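Local coordinates for melanin biosynthesis protein TyrA, putative (Shewanella oneidensis, PDB 2IIZ), which binds heme b and, as a member of the DyP-type peroxidase family, probably reduces peroxide while oxidising dye-like substrates, at residues R145-F150 / K252-M257; S191-L196 / D203-T208; K185-L190 / M246-L251. One frame throughout, in Å; residues are numbered along the deposited sequence.

Interaction 1: residues R145-F150 / K252-M257. With HEM (protoporphyrin IX containing Fe), chain C.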
loop_
_atom_site.group_PDB
_atom_site.type_symbol
_atom_site.label_atom_id
_atom_site.label_comp_id
_atom_site.label_asym_id
_atom_site.label_seq_id
_atom_site.Cartn_x
_atom_site.Cartn_y
_atom_site.Cartn_z
ATOM N N ARG A 145 -4.542 -15.864 -4.834
ATOM C CA ARG A 145 -3.265 -16.559 -4.904
ATOM C C ARG A 145 -2.198 -15.869 -4.003
ATOM O O ARG A 145 -2.234 -14.651 -3.729
ATOM C CB ARG A 145 -2.822 -16.727 -6.377
ATOM C CG ARG A 145 -4.010 -17.049 -7.330
ATOM C CD ARG A 145 -3.639 -17.300 -8.797
ATOM N NE ARG A 145 -3.237 -18.688 -8.965
ATOM C CZ ARG A 145 -3.905 -19.658 -9.592
ATOM N NH1 ARG A 145 -5.072 -19.475 -10.169
ATOM N NH2 ARG A 145 -3.367 -20.858 -9.627
ATOM N N ASP A 146 -1.262 -16.681 -3.533
ATOM C CA ASP A 146 -0.054 -16.207 -2.881
ATOM C C ASP A 146 0.816 -15.740 -4.015
ATOM O O ASP A 146 0.573 -16.113 -5.168
ATOM C CB ASP A 146 0.607 -17.362 -2.115
ATOM C CG ASP A 146 1.964 -16.993 -1.519
ATOM O OD1 ASP A 146 2.004 -16.396 -0.426
ATOM O OD2 ASP A 146 2.992 -17.319 -2.153
ATOM N N LEU A 147 1.818 -14.927 -3.720
ATOM C CA LEU A 147 2.654 -14.371 -4.792
ATOM C C LEU A 147 3.492 -15.440 -5.501
ATOM O O LEU A 147 4.060 -15.164 -6.561
ATOM C CB LEU A 147 3.545 -13.262 -4.251
ATOM C CG LEU A 147 2.802 -11.976 -3.864
ATOM C CD1 LEU A 147 3.629 -11.202 -2.892
ATOM C CD2 LEU A 147 2.494 -11.110 -5.094
ATOM N N THR A 148 3.559 -16.649 -4.916
ATOM C CA THR A 148 4.114 -17.824 -5.602
ATOM C C THR A 148 3.312 -18.237 -6.853
ATOM O O THR A 148 3.812 -18.979 -7.697
ATOM C CB THR A 148 4.236 -19.046 -4.652
ATOM O OG1 THR A 148 3.003 -19.273 -3.948
ATOM C CG2 THR A 148 5.291 -18.787 -3.635
ATOM N N GLY A 149 2.073 -17.747 -6.968
ATOM C CA GLY A 149 1.198 -18.053 -8.099
ATOM C C GLY A 149 0.260 -19.221 -7.831
ATOM O O GLY A 149 -0.494 -19.606 -8.725
ATOM N N PHE A 150 0.309 -19.779 -6.612
ATOM C CA PHE A 150 -0.581 -20.865 -6.155
ATOM C C PHE A 150 -1.712 -20.335 -5.289
ATOM O O PHE A 150 -1.498 -19.421 -4.490
ATOM C CB PHE A 150 0.209 -21.875 -5.311
ATOM C CG PHE A 150 1.106 -22.766 -6.124
ATOM C CD1 PHE A 150 2.293 -22.275 -6.653
ATOM C CD2 PHE A 150 0.762 -24.099 -6.362
ATOM C CE1 PHE A 150 3.117 -23.080 -7.404
ATOM C CE2 PHE A 150 1.596 -24.914 -7.123
ATOM C CZ PHE A 150 2.768 -24.409 -7.637
ATOM N N LYS A 252 10.956 -3.536 -2.179
ATOM C CA LYS A 252 11.913 -3.741 -1.061
ATOM C C LYS A 252 11.748 -5.108 -0.371
ATOM O O LYS A 252 12.730 -5.823 -0.122
ATOM C CB LYS A 252 11.752 -2.640 -0.002
ATOM C CG LYS A 252 12.401 -1.295 -0.381
ATOM N N GLU A 253 10.503 -5.466 -0.073
ATOM C CA GLU A 253 10.210 -6.729 0.628
ATOM C C GLU A 253 8.742 -7.108 0.431
ATOM O O GLU A 253 7.844 -6.250 0.503
ATOM C CB GLU A 253 10.554 -6.546 2.120
ATOM C CG GLU A 253 10.097 -7.619 3.103
ATOM C CD GLU A 253 10.223 -7.137 4.558
ATOM O OE1 GLU A 253 11.354 -6.882 5.009
ATOM O OE2 GLU A 253 9.193 -7.013 5.251
ATOM N N GLN A 254 8.506 -8.396 0.177
ATOM C CA GLN A 254 7.180 -8.883 -0.151
ATOM C C GLN A 254 7.012 -10.383 0.068
ATOM O O GLN A 254 7.925 -11.181 -0.171
ATOM C CB GLN A 254 6.864 -8.563 -1.599
ATOM C CG GLN A 254 7.644 -9.367 -2.633
ATOM C CD GLN A 254 7.409 -8.811 -4.019
ATOM O OE1 GLN A 254 6.333 -8.944 -4.561
ATOM N NE2 GLN A 254 8.411 -8.186 -4.586
ATOM N N GLY A 255 5.839 -10.771 0.521
ATOM C CA GLY A 255 5.577 -12.184 0.758
ATOM C C GLY A 255 4.171 -12.366 1.260
ATOM O O GLY A 255 3.269 -11.737 0.742
ATOM N N LEU A 256 4.030 -13.236 2.261
ATOM C CA LEU A 256 2.772 -13.585 2.870
ATOM C C LEU A 256 2.731 -13.117 4.313
ATOM O O LEU A 256 3.672 -13.343 5.093
ATOM C CB LEU A 256 2.564 -15.116 2.877
ATOM C CG LEU A 256 1.155 -15.567 3.267
ATOM C CD1 LEU A 256 0.218 -15.236 2.149
ATOM C CD2 LEU A 256 1.046 -17.049 3.604
HETATM N N MSE A 257 1.628 -12.471 4.674
HETATM C CA MSE A 257 1.373 -12.165 6.056
HETATM C C MSE A 257 0.570 -13.318 6.570
HETATM O O MSE A 257 -0.672 -13.342 6.459
HETATM C CB MSE A 257 0.607 -10.878 6.219
HETATM C CG MSE A 257 0.441 -10.442 7.689
HETATM SE SE MSE A 257 2.076 -10.025 8.612
HETATM C CE MSE A 257 2.649 -8.583 7.563
HETATM C CHA HEM C . -2.152 -25.041 2.704
HETATM C CHB HEM C . 0.764 -21.546 1.127
HETATM C CHC HEM C . 2.587 -20.992 5.514
HETATM C CHD HEM C . -0.676 -24.063 7.223
HETATM C C1A HEM C . -1.494 -24.162 1.884
HETATM C C2A HEM C . -1.667 -24.065 0.451
HETATM C C3A HEM C . -0.847 -23.086 0.029
HETATM C C4A HEM C . -0.156 -22.552 1.173
HETATM C CMA HEM C . -0.644 -22.584 -1.410
HETATM C CAA HEM C . -2.624 -24.938 -0.398
HETATM C CBA HEM C . -4.018 -24.295 -0.540
HETATM C CGA HEM C . -4.838 -24.484 0.717
HETATM O O1A HEM C . -5.041 -23.496 1.483
HETATM O O2A HEM C . -5.306 -25.628 0.970
HETATM C C1B HEM C . 1.514 -21.113 2.176
HETATM C C2B HEM C . 2.547 -20.103 2.088
HETATM C C3B HEM C . 3.056 -19.950 3.317
HETATM C C4B HEM C . 2.351 -20.855 4.192
HETATM C CMB HEM C . 2.926 -19.386 0.772
HETATM C CAB HEM C . 4.172 -19.017 3.812
HETATM C CBB HEM C . 5.209 -18.725 3.039
HETATM C C1C HEM C . 1.870 -21.797 6.342
HETATM C C2C HEM C . 2.139 -21.955 7.747
HETATM C C3C HEM C . 1.235 -22.810 8.233
HETATM C C4C HEM C . 0.375 -23.200 7.133
HETATM C CMC HEM C . 3.288 -21.229 8.465
HETATM C CAC HEM C . 1.074 -23.326 9.675
HETATM C CBC HEM C . 1.875 -22.993 10.697
HETATM C C1D HEM C . -1.389 -24.591 6.182
HETATM C C2D HEM C . -2.495 -25.499 6.334
HETATM C C3D HEM C . -2.957 -25.806 4.922
HETATM C C4D HEM C . -2.079 -25.050 4.068
HETATM C CMD HEM C . -3.072 -26.044 7.658
HETATM C CAD HEM C . -4.103 -26.726 4.472
HETATM C CBD HEM C . -3.502 -28.080 4.131
HETATM C CGD HEM C . -4.555 -29.151 3.964
HETATM O O1D HEM C . -4.816 -29.550 2.788
HETATM O O2D HEM C . -5.116 -29.594 5.000
HETATM N NA HEM C . -0.564 -23.227 2.301
HETATM N NB HEM C . 1.413 -21.555 3.477
HETATM N NC HEM C . 0.786 -22.563 5.982
HETATM N ND HEM C . -1.172 -24.347 4.839
HETATM FE FE HEM C . 0.265 -23.054 4.094
HETATM O O HOH W 1 2.067 -13.872 -1.185
#
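OD2 of D146, in a carboxylate lying across L256 at about a right angle, is gripped twice by T148. OG1 of T148 approaches OD2 at 2.7 Å on the anti side, 19° out of the carboxylate plane. The backbone N of T148 comes to OD2 from above that plane at 2.9 Å, an Asx turn. Both bonds fix the rotation of the acid, whose CG stands trans to its own backbone N (chi1 174°). That leaves OD1 facing the strand: it is hydrogen-bonded to NE2 of H188 and rests 3.3 Å from CD1 of L256, while the heme methyl CMB touches it from the porphyrin rim at 3.4 Å. No direct hydrogen bond joins the segments. A water does so instead: its O lies 2.8 Å from N of L147, from which it accepts, and it gives weak bonds to D146 OD1 and G255 O. Replacing D146 by an alanine removes the carboxylate, which would probably leave T148 N and OG1 without their acceptor and H188 NE2 without its partner. L256 divides its branches: CD1 meets the acid, and CD2 packs 3.5 Å from C3B of the heme. L147 sends CD1 over the backbone O of G255, 3.7 Å away, and crosses Q254, whose amide binds H116 and N120 of the second subunit. G149, with positive phi, ends a type I turn from D146 and opens the GXXDG signature of DyP peroxidases, which runs on through D152 to G153 in this loop walling the heme pocket.

Interaction 2: residues S191-L196 / D203-T208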
loop_
_atom_site.group_PDB
_atom_site.type_symbol
_atom_site.label_atom_id
_atom_site.label_comp_id
_atom_site.label_asym_id
_atom_site.label_seq_id
_atom_site.Cartn_x
_atom_site.Cartn_y
_atom_site.Cartn_z
ATOM N N SER A 191 12.631 -14.284 -6.826
ATOM C CA SER A 191 13.534 -14.530 -7.952
ATOM C C SER A 191 13.965 -15.993 -7.959
ATOM O O SER A 191 13.976 -16.630 -9.012
ATOM C CB SER A 191 14.764 -13.607 -7.924
ATOM O OG SER A 191 15.446 -13.720 -6.688
ATOM N N LYS A 192 14.312 -16.505 -6.778
ATOM C CA LYS A 192 14.690 -17.914 -6.596
ATOM C C LYS A 192 13.527 -18.853 -6.937
ATOM O O LYS A 192 13.710 -19.853 -7.623
ATOM C CB LYS A 192 15.141 -18.150 -5.145
ATOM C CG LYS A 192 15.748 -19.520 -4.890
ATOM C CD LYS A 192 15.965 -19.792 -3.404
ATOM C CE LYS A 192 16.528 -21.190 -3.198
ATOM N NZ LYS A 192 17.204 -21.352 -1.879
ATOM N N TRP A 193 12.332 -18.519 -6.452
ATOM C CA TRP A 193 11.144 -19.347 -6.665
ATOM C C TRP A 193 10.814 -19.477 -8.144
ATOM O O TRP A 193 10.565 -20.580 -8.649
ATOM C CB TRP A 193 9.938 -18.726 -5.950
ATOM C CG TRP A 193 8.637 -19.461 -6.172
ATOM C CD1 TRP A 193 7.611 -19.084 -6.997
ATOM C CD2 TRP A 193 8.229 -20.689 -5.564
ATOM N NE1 TRP A 193 6.597 -20.000 -6.933
ATOM C CE2 TRP A 193 6.955 -20.997 -6.060
ATOM C CE3 TRP A 193 8.813 -21.553 -4.643
ATOM C CZ2 TRP A 193 6.268 -22.129 -5.670
ATOM C CZ3 TRP A 193 8.118 -22.685 -4.256
ATOM C CH2 TRP A 193 6.866 -22.959 -4.768
ATOM N N HIS A 194 10.815 -18.332 -8.831
ATOM C CA HIS A 194 10.361 -18.281 -10.206
ATOM C C HIS A 194 11.371 -18.862 -11.182
ATOM O O HIS A 194 11.072 -18.914 -12.371
ATOM C CB HIS A 194 9.952 -16.844 -10.616
ATOM C CG HIS A 194 8.683 -16.361 -9.966
ATOM N ND1 HIS A 194 7.619 -17.195 -9.685
ATOM C CD2 HIS A 194 8.311 -15.130 -9.540
ATOM C CE1 HIS A 194 6.651 -16.505 -9.110
ATOM N NE2 HIS A 194 7.045 -15.248 -9.009
ATOM N N ARG A 195 12.549 -19.295 -10.717
ATOM C CA ARG A 195 13.476 -20.030 -11.583
ATOM C C ARG A 195 13.209 -21.546 -11.567
ATOM O O ARG A 195 13.793 -22.299 -12.351
ATOM C CB ARG A 195 14.936 -19.727 -11.219
ATOM C CG ARG A 195 15.209 -18.235 -11.184
ATOM C CD ARG A 195 16.623 -17.840 -11.531
ATOM N NE ARG A 195 17.002 -18.270 -12.870
ATOM C CZ ARG A 195 18.152 -17.953 -13.457
ATOM N NH1 ARG A 195 19.050 -17.193 -12.833
ATOM N NH2 ARG A 195 18.406 -18.398 -14.677
ATOM N N LEU A 196 12.332 -21.987 -10.674
ATOM C CA LEU A 196 11.911 -23.386 -10.612
ATOM C C LEU A 196 11.029 -23.783 -11.803
ATOM O O LEU A 196 10.083 -23.076 -12.137
ATOM C CB LEU A 196 11.070 -23.602 -9.360
ATOM C CG LEU A 196 11.651 -23.461 -7.956
ATOM C CD1 LEU A 196 10.510 -23.535 -6.929
ATOM C CD2 LEU A 196 12.619 -24.551 -7.704
ATOM N N ASP A 203 5.482 -29.761 -6.953
ATOM C CA ASP A 203 5.974 -30.819 -6.065
ATOM C C ASP A 203 6.290 -30.294 -4.666
ATOM O O ASP A 203 6.313 -31.054 -3.700
ATOM C CB ASP A 203 7.233 -31.467 -6.655
ATOM C CG ASP A 203 6.932 -32.573 -7.669
ATOM O OD1 ASP A 203 5.761 -32.758 -8.081
ATOM O OD2 ASP A 203 7.906 -33.271 -8.053
ATOM N N ILE A 204 6.538 -28.996 -4.562
ATOM C CA ILE A 204 6.858 -28.360 -3.276
ATOM C C ILE A 204 5.574 -28.044 -2.491
ATOM O O ILE A 204 5.502 -28.175 -1.254
ATOM C CB ILE A 204 7.713 -27.079 -3.521
ATOM C CG1 ILE A 204 9.155 -27.488 -3.777
ATOM C CG2 ILE A 204 7.664 -26.101 -2.344
ATOM C CD1 ILE A 204 9.889 -26.475 -4.577
ATOM N N ILE A 205 4.550 -27.622 -3.216
ATOM C CA ILE A 205 3.263 -27.353 -2.583
ATOM C C ILE A 205 2.400 -28.598 -2.427
ATOM O O ILE A 205 1.732 -28.721 -1.416
ATOM C CB ILE A 205 2.555 -26.217 -3.289
ATOM C CG1 ILE A 205 3.278 -24.930 -2.878
ATOM C CG2 ILE A 205 1.048 -26.156 -2.890
ATOM C CD1 ILE A 205 3.215 -23.894 -3.873
ATOM N N GLY A 206 2.425 -29.508 -3.403
ATOM C CA GLY A 206 1.574 -30.708 -3.389
ATOM C C GLY A 206 0.221 -30.495 -4.071
ATOM O O GLY A 206 -0.725 -31.266 -3.861
ATOM N N ARG A 207 0.131 -29.440 -4.885
ATOM C CA ARG A 207 -1.034 -29.202 -5.736
ATOM C C ARG A 207 -0.558 -28.672 -7.087
ATOM O O ARG A 207 0.528 -28.103 -7.163
ATOM C CB ARG A 207 -1.971 -28.192 -5.072
ATOM C CG ARG A 207 -2.394 -28.581 -3.665
ATOM C CD ARG A 207 -3.272 -27.537 -3.048
ATOM N NE ARG A 207 -4.619 -27.588 -3.585
ATOM C CZ ARG A 207 -5.637 -28.237 -3.022
ATOM N NH1 ARG A 207 -5.490 -28.911 -1.887
ATOM N NH2 ARG A 207 -6.822 -28.213 -3.607
ATOM N N THR A 208 -1.354 -28.852 -8.146
ATOM C CA THR A 208 -1.025 -28.238 -9.440
ATOM C C THR A 208 -1.266 -26.738 -9.324
ATOM O O THR A 208 -2.124 -26.306 -8.567
ATOM C CB THR A 208 -1.831 -28.816 -10.619
ATOM O OG1 THR A 208 -3.230 -28.604 -10.418
ATOM C CG2 THR A 208 -1.565 -30.298 -10.763
#
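W193 points the far end of its indole at two isoleucines, and each meets it differently. I204 and the indole run antiparallel past one another, side by side, so that methyl CG2 of I204 sits at the ring edge, near its plane, 3.9 Å from CZ3 of W193. I205 crosses the tryptophan at about a right angle and brings CD1 obliquely to CH2, also at 3.9 Å. The indole reaches this far because its CG is trans to the backbone N (chi1 177°), the ring standing out from helix 190-193. A third side chain covers one face: CD1 of L196 lies 3.4 Å above the indole plane, offset toward the rim. The type I turn from W193 to L196 brings the leucine back over that face, and there it meets I204 tip to tip, CD1 to CD1 at 3.8 Å. Beta-branched I204 suits the spot, since one side chain offers CG2 to the indole and CD1 to the leucine. F290 adds an edge-to-face contact with W193, and the indole's NE1 is satisfied by the backbone O of T148. G206, with phi at 90°, lets the chain leave helix 198-205 just after I205, whose side chain comes within about 4 Å of the heme, nearest atoms. With no hydrogen bond or charge pair across it, the contact of helix 190-193 and the turn after it with helix 198-205 rests on dispersion and burial of hydrocarbon, and thus on complementary shape.

Interaction 3: residues K185-L190 / M246-L251. With HEM (protoporphyrin IX containing Fe), chain C.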
loop_
_atom_site.group_PDB
_atom_site.type_symbol
_atom_site.label_atom_id
_atom_site.label_comp_id
_atom_site.label_asym_id
_atom_site.label_seq_id
_atom_site.Cartn_x
_atom_site.Cartn_y
_atom_site.Cartn_z
ATOM N N LYS A 185 5.347 -12.821 9.514
ATOM C CA LYS A 185 5.598 -12.065 8.293
ATOM C C LYS A 185 6.638 -12.826 7.478
ATOM O O LYS A 185 7.823 -12.829 7.840
ATOM C CB LYS A 185 6.122 -10.653 8.592
ATOM C CG LYS A 185 6.237 -9.775 7.317
ATOM C CD LYS A 185 6.641 -8.343 7.618
ATOM C CE LYS A 185 8.145 -8.193 7.786
ATOM N NZ LYS A 185 8.548 -6.760 7.928
ATOM N N TYR A 186 6.177 -13.464 6.392
ATOM C CA TYR A 186 7.028 -14.233 5.479
ATOM C C TYR A 186 7.483 -13.379 4.286
ATOM O O TYR A 186 6.665 -12.899 3.491
ATOM C CB TYR A 186 6.307 -15.485 4.968
ATOM C CG TYR A 186 6.259 -16.670 5.931
ATOM C CD1 TYR A 186 7.269 -17.601 5.956
ATOM C CD2 TYR A 186 5.200 -16.854 6.794
ATOM C CE1 TYR A 186 7.237 -18.703 6.831
ATOM C CE2 TYR A 186 5.149 -17.950 7.683
ATOM C CZ TYR A 186 6.174 -18.868 7.690
ATOM O OH TYR A 186 6.147 -19.949 8.547
ATOM N N ALA A 187 8.799 -13.202 4.179
ATOM C CA ALA A 187 9.429 -12.521 3.056
ATOM C C ALA A 187 9.856 -13.595 2.040
ATOM O O ALA A 187 10.755 -14.391 2.306
ATOM C CB ALA A 187 10.634 -11.723 3.531
ATOM N N HIS A 188 9.201 -13.610 0.881
ATOM C CA HIS A 188 9.471 -14.610 -0.137
ATOM C C HIS A 188 10.714 -14.172 -0.904
ATOM O O HIS A 188 10.952 -12.969 -1.074
ATOM C CB HIS A 188 8.297 -14.723 -1.131
ATOM C CG HIS A 188 7.039 -15.287 -0.554
ATOM N ND1 HIS A 188 6.946 -15.748 0.741
ATOM C CD2 HIS A 188 5.817 -15.480 -1.111
ATOM C CE1 HIS A 188 5.715 -16.189 0.962
ATOM N NE2 HIS A 188 5.012 -16.042 -0.148
ATOM N N ASN A 189 11.493 -15.154 -1.356
ATOM C CA ASN A 189 12.538 -14.953 -2.354
ATOM C C ASN A 189 11.957 -15.304 -3.728
ATOM O O ASN A 189 12.076 -16.433 -4.220
ATOM C CB ASN A 189 13.752 -15.828 -2.015
ATOM C CG ASN A 189 14.970 -15.516 -2.869
ATOM O OD1 ASN A 189 14.907 -14.729 -3.823
ATOM N ND2 ASN A 189 16.099 -16.139 -2.524
ATOM N N LEU A 190 11.315 -14.329 -4.353
ATOM C CA LEU A 190 10.555 -14.584 -5.573
ATOM C C LEU A 190 11.441 -14.883 -6.782
ATOM O O LEU A 190 11.045 -15.658 -7.668
ATOM C CB LEU A 190 9.632 -13.406 -5.880
ATOM C CG LEU A 190 8.474 -13.232 -4.901
ATOM C CD1 LEU A 190 7.713 -11.979 -5.253
ATOM C CD2 LEU A 190 7.522 -14.417 -4.893
HETATM N N MSE A 246 -2.736 -13.054 3.899
HETATM C CA MSE A 246 -2.815 -12.332 2.629
HETATM C C MSE A 246 -1.428 -11.964 2.124
HETATM O O MSE A 246 -0.519 -11.821 2.926
HETATM C CB MSE A 246 -3.620 -11.074 2.822
HETATM C CG MSE A 246 -5.026 -11.386 3.283
HETATM SE SE MSE A 246 -6.267 -9.987 3.174
HETATM C CE MSE A 246 -6.140 -9.576 1.276
ATOM N N PRO A 247 -1.247 -11.817 0.785
ATOM C CA PRO A 247 0.005 -11.252 0.285
ATOM C C PRO A 247 0.210 -9.868 0.869
ATOM O O PRO A 247 -0.770 -9.241 1.257
ATOM C CB PRO A 247 -0.240 -11.134 -1.237
ATOM C CG PRO A 247 -1.250 -12.185 -1.515
ATOM C CD PRO A 247 -2.152 -12.170 -0.318
ATOM N N TYR A 248 1.460 -9.401 0.923
ATOM C CA TYR A 248 1.773 -8.068 1.433
ATOM C C TYR A 248 3.057 -7.540 0.837
ATOM O O TYR A 248 3.860 -8.293 0.264
ATOM C CB TYR A 248 1.963 -8.095 2.951
ATOM C CG TYR A 248 3.389 -8.380 3.337
ATOM C CD1 TYR A 248 3.865 -9.697 3.430
ATOM C CD2 TYR A 248 4.272 -7.347 3.600
ATOM C CE1 TYR A 248 5.180 -9.956 3.781
ATOM C CE2 TYR A 248 5.581 -7.603 3.949
ATOM C CZ TYR A 248 6.028 -8.910 4.037
ATOM O OH TYR A 248 7.337 -9.139 4.384
ATOM N N GLY A 249 3.245 -6.231 0.987
ATOM C CA GLY A 249 4.550 -5.618 0.775
ATOM C C GLY A 249 4.719 -4.928 -0.559
ATOM O O GLY A 249 3.770 -4.383 -1.118
ATOM N N SER A 250 5.952 -4.967 -1.066
ATOM C CA SER A 250 6.399 -4.079 -2.129
ATOM C C SER A 250 7.755 -4.547 -2.629
ATOM O O SER A 250 8.230 -5.601 -2.222
ATOM C CB SER A 250 6.559 -2.679 -1.571
ATOM O OG SER A 250 7.829 -2.563 -0.954
ATOM N N LEU A 251 8.385 -3.768 -3.499
ATOM C CA LEU A 251 9.628 -4.218 -4.126
ATOM C C LEU A 251 10.702 -4.489 -3.080
ATOM O O LEU A 251 11.290 -5.555 -3.096
ATOM C CB LEU A 251 10.152 -3.230 -5.189
ATOM C CG LEU A 251 9.378 -3.047 -6.513
ATOM C CD1 LEU A 251 10.137 -2.140 -7.466
ATOM C CD2 LEU A 251 9.101 -4.369 -7.206
HETATM C CHA HEM C . -2.152 -25.041 2.704
HETATM C CHB HEM C . 0.764 -21.546 1.127
HETATM C CHC HEM C . 2.587 -20.992 5.514
HETATM C CHD HEM C . -0.676 -24.063 7.223
HETATM C C1A HEM C . -1.494 -24.162 1.884
HETATM C C2A HEM C . -1.667 -24.065 0.451
HETATM C C3A HEM C . -0.847 -23.086 0.029
HETATM C C4A HEM C . -0.156 -22.552 1.173
HETATM C CMA HEM C . -0.644 -22.584 -1.410
HETATM C CAA HEM C . -2.624 -24.938 -0.398
HETATM C CBA HEM C . -4.018 -24.295 -0.540
HETATM C CGA HEM C . -4.838 -24.484 0.717
HETATM O O1A HEM C . -5.041 -23.496 1.483
HETATM O O2A HEM C . -5.306 -25.628 0.970
HETATM C C1B HEM C . 1.514 -21.113 2.176
HETATM C C2B HEM C . 2.547 -20.103 2.088
HETATM C C3B HEM C . 3.056 -19.950 3.317
HETATM C C4B HEM C . 2.351 -20.855 4.192
HETATM C CMB HEM C . 2.926 -19.386 0.772
HETATM C CAB HEM C . 4.172 -19.017 3.812
HETATM C CBB HEM C . 5.209 -18.725 3.039
HETATM C C1C HEM C . 1.870 -21.797 6.342
HETATM C C2C HEM C . 2.139 -21.955 7.747
HETATM C C3C HEM C . 1.235 -22.810 8.233
HETATM C C4C HEM C . 0.375 -23.200 7.133
HETATM C CMC HEM C . 3.288 -21.229 8.465
HETATM C CAC HEM C . 1.074 -23.326 9.675
HETATM C CBC HEM C . 1.875 -22.993 10.697
HETATM C C1D HEM C . -1.389 -24.591 6.182
HETATM C C2D HEM C . -2.495 -25.499 6.334
HETATM C C3D HEM C . -2.957 -25.806 4.922
HETATM C C4D HEM C . -2.079 -25.050 4.068
HETATM C CMD HEM C . -3.072 -26.044 7.658
HETATM C CAD HEM C . -4.103 -26.726 4.472
HETATM C CBD HEM C . -3.502 -28.080 4.131
HETATM C CGD HEM C . -4.555 -29.151 3.964
HETATM O O1D HEM C . -4.816 -29.550 2.788
HETATM O O2D HEM C . -5.116 -29.594 5.000
HETATM N NA HEM C . -0.564 -23.227 2.301
HETATM N NB HEM C . 1.413 -21.555 3.477
HETATM N NC HEM C . 0.786 -22.563 5.982
HETATM N ND HEM C . -1.172 -24.347 4.839
HETATM FE FE HEM C . 0.265 -23.054 4.094
#
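Y248 gives up the most surface here, its ring wedged against the chain of K185 and the backbone of Y186. The lysine crosses the tyrosine at about a right angle, its CG 3.2 Å from OH and 3.4 Å from CZ of Y248, while CD follows along the same phenol end. K185 suits the place because its long aliphatic part can pack on the aromatic and still carry its ammonium to an acid: a bend at chi3 (83°) leads NZ to a salt bridge with E253. OE2 of E253 thus takes both this ammonium and the hydroxyl of Y248. At the ring edge, near its plane, the backbone O of Y186 lies 3.3 Å from CE1 of Y248, a place where the ring's slightly positive C-H groups suit an oxygen. The strands carrying these residues, 179-188 and 238-249, are not neighbours in the antiparallel sheet; strand 254-262 runs between them, so the contact spans its breadth, and the short segments stand 71° apart with axes 8.6 Å apart at their closest. This sheet belongs to the ferredoxin-like alpha/beta fold of DyP peroxidases. Y186 turns the other way, to the heme: its ring has the vinyl carbon CAB 3.7 Å above one face, offset toward the rim, and its OH is 3.1 Å from methyl CMC while hydrogen-bonding Q184. H188, next along this side, places CE1 3.3 Å from vinyl carbon CBB and is held through ND1 by T291. Beyond Y248 the chain runs on to the second subunit, whose E135 accepts the N-H of L251.

All three contacts belong to the C-terminal DyP-type region and lie on one side of the chain's centre. Interactions 1 and 3 have centres about 5 Å apart: segment 252-257 and both segments of interaction 3 lie on or run into three successive strands of one antiparallel sheet, in the order 179-188, 254-262, 238-249. Both touch the heme and the second subunit. The centre of interaction 2, on short helices following strand 179-188, is about 12 Å from that of interaction 1 and about 15 Å from that of interaction 3. Along the chain, interaction 1 encloses interaction 3, which in turn encloses interaction 2. Together they line part of one heme pocket, interaction 2 through R207 and nearby I205, with F150 packing on W193 and I205.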